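Local coordinates for extracellular matrix-binding protein ebh (Staphylococcus aureus subsp. aureus, PDB 4KJM) that probably acts as a cell-surface adhesin that binds extracellular matrix, and is built here of helical FIVAR and GA modules, at residues 19-24 with 73-78. Residues are numbered along the deposited sequence; the frame is centred on the assembly and turned at random.
Sequences ASQNFL and NGTQNL
Asn22 binds the first turn of helix 74-90, where the all-helical FIVAR and GA modules join. With CG anti to the backbone N (chi1 -175°), its amide end turns in toward that turn. Asn22 CB lies 3.6 Å from Thr75 OG1. CG passes the same hydroxyl. OD1 at the tip accepts two hydrogen bonds. Thr75 N donates to Asn22 OD1 over 3.1 Å, nearly straight at 170° and on a lone pair in the carbonyl plane. Thr75 OG1 donates to Asn22 OD1 at 3.1 Å, from above that plane. The backbone adds a third link: Gly74 N donates to Asn22 O at 2.9 Å. Asn22 thus takes two amide N-H groups of the helix start, Gly74 N with its backbone O and Thr75 N with its side chain. Gly74 has no side chain, and its CA comes within 3.8 Å of Asn22 CA. Gln21 bends at chi2 (-77°) and brings its amide N-H to the same turn. Gln21 NE2 donates to Asp25 OD2 and lies against Leu78 CB. Thr75 and Leu78 also touch Thr9 of the second subunit. Gln21 NE2 donates to Gly74 O at 3.0 Å from above the carbonyl plane, on the face opposite the other donor, Leu78 N.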
loop_
_atom_site.group_PDB
_atom_site.type_symbol
_atom_site.label_atom_id
_atom_site.label_comp_id
_atom_site.label_asym_id
_atom_site.label_seq_id
_atom_site.Cartn_x
_atom_site.Cartn_y
_atom_site.Cartn_z
ATOM N N ALA A 19 2.196 -1.670 9.167
ATOM C CA ALA A 19 3.622 -1.400 9.245
ATOM C C ALA A 19 4.082 -0.308 8.235
ATOM O O ALA A 19 5.252 0.043 8.199
ATOM C CB ALA A 19 4.353 -2.668 8.952
ATOM N N SER A 20 3.196 0.184 7.396
ATOM C CA SER A 20 3.536 1.129 6.358
ATOM C C SER A 20 3.568 2.576 6.958
ATOM O O SER A 20 2.832 2.946 7.875
ATOM C CB SER A 20 2.532 1.048 5.183
ATOM O OG SER A 20 1.256 1.659 5.523
ATOM N N GLN A 21 4.444 3.416 6.392
ATOM C CA GLN A 21 4.559 4.809 6.822
ATOM C C GLN A 21 3.236 5.521 6.569
ATOM O O GLN A 21 2.815 6.417 7.319
ATOM C CB GLN A 21 5.713 5.469 6.035
ATOM C CG GLN A 21 6.009 6.939 6.344
ATOM C CD GLN A 21 5.017 7.879 5.703
ATOM O OE1 GLN A 21 4.581 7.676 4.567
ATOM N NE2 GLN A 21 4.745 8.975 6.375
ATOM N N ASN A 22 2.544 5.124 5.505
ATOM C CA ASN A 22 1.297 5.788 5.171
ATOM C C ASN A 22 0.235 5.601 6.229
ATOM O O ASN A 22 -0.592 6.482 6.467
ATOM C CB ASN A 22 0.803 5.299 3.789
ATOM C CG ASN A 22 -0.442 6.040 3.330
ATOM O OD1 ASN A 22 -0.432 7.282 3.190
ATOM N ND2 ASN A 22 -1.488 5.275 2.965
ATOM N N PHE A 23 0.268 4.473 6.908
ATOM C CA PHE A 23 -0.600 4.260 8.108
ATOM C C PHE A 23 -0.044 4.942 9.349
ATOM O O PHE A 23 -0.747 5.675 10.053
ATOM C CB PHE A 23 -0.765 2.789 8.375
ATOM C CG PHE A 23 -1.510 2.521 9.648
ATOM C CD1 PHE A 23 -2.890 2.546 9.678
ATOM C CD2 PHE A 23 -0.813 2.276 10.810
ATOM C CE1 PHE A 23 -3.540 2.312 10.878
ATOM C CE2 PHE A 23 -1.455 2.102 12.017
ATOM C CZ PHE A 23 -2.829 2.104 12.038
ATOM N N LEU A 24 1.225 4.660 9.625
ATOM C CA LEU A 24 1.851 5.046 10.889
ATOM C C LEU A 24 1.786 6.572 11.098
ATOM O O LEU A 24 1.554 7.005 12.182
ATOM C CB LEU A 24 3.288 4.509 10.994
ATOM C CG LEU A 24 3.541 2.973 11.092
ATOM C CD1 LEU A 24 5.017 2.641 10.879
ATOM C CD2 LEU A 24 3.069 2.528 12.414
ATOM N N ASN A 73 -3.412 8.947 5.331
ATOM C CA ASN A 73 -2.703 10.055 4.710
ATOM C C ASN A 73 -1.309 10.338 5.245
ATOM O O ASN A 73 -0.870 11.478 5.191
ATOM C CB ASN A 73 -3.538 11.304 4.855
ATOM C CG ASN A 73 -3.714 11.742 6.278
ATOM O OD1 ASN A 73 -3.571 10.972 7.221
ATOM N ND2 ASN A 73 -4.209 12.967 6.422
ATOM N N GLY A 74 -0.629 9.327 5.777
ATOM C CA GLY A 74 0.738 9.437 6.173
ATOM C C GLY A 74 1.700 9.984 5.149
ATOM O O GLY A 74 2.578 10.799 5.476
ATOM N N THR A 75 1.561 9.569 3.897
ATOM C CA THR A 75 2.427 10.040 2.843
ATOM C C THR A 75 2.306 11.551 2.619
ATOM O O THR A 75 3.328 12.273 2.610
ATOM C CB THR A 75 2.114 9.300 1.531
ATOM O OG1 THR A 75 2.231 7.893 1.744
ATOM C CG2 THR A 75 3.067 9.668 0.480
ATOM N N GLN A 76 1.055 12.026 2.508
ATOM C CA GLN A 76 0.820 13.473 2.369
ATOM C C GLN A 76 1.256 14.225 3.621
ATOM O O GLN A 76 1.840 15.297 3.510
ATOM C CB GLN A 76 -0.639 13.793 1.968
ATOM C CG GLN A 76 -1.562 14.200 3.120
ATOM C CD GLN A 76 -2.915 14.862 2.680
ATOM O OE1 GLN A 76 -4.015 14.601 3.257
ATOM N NE2 GLN A 76 -2.826 15.752 1.688
ATOM N N ASN A 77 1.041 13.651 4.799
ATOM C CA ASN A 77 1.530 14.294 6.048
ATOM C C ASN A 77 3.066 14.452 6.059
ATOM O O ASN A 77 3.619 15.458 6.518
ATOM C CB ASN A 77 1.074 13.515 7.276
ATOM C CG ASN A 77 -0.366 13.791 7.625
ATOM O OD1 ASN A 77 -0.921 14.740 7.097
ATOM N ND2 ASN A 77 -0.986 12.952 8.512
ATOM N N LEU A 78 3.759 13.426 5.617
ATOM C CA LEU A 78 5.196 13.511 5.462
ATOM C C LEU A 78 5.601 14.574 4.471
ATOM O O LEU A 78 6.469 15.392 4.787
ATOM C CB LEU A 78 5.782 12.167 5.076
ATOM C CG LEU A 78 7.263 12.104 4.811
ATOM C CD1 LEU A 78 8.078 12.665 5.974
ATOM C CD2 LEU A 78 7.655 10.659 4.406
#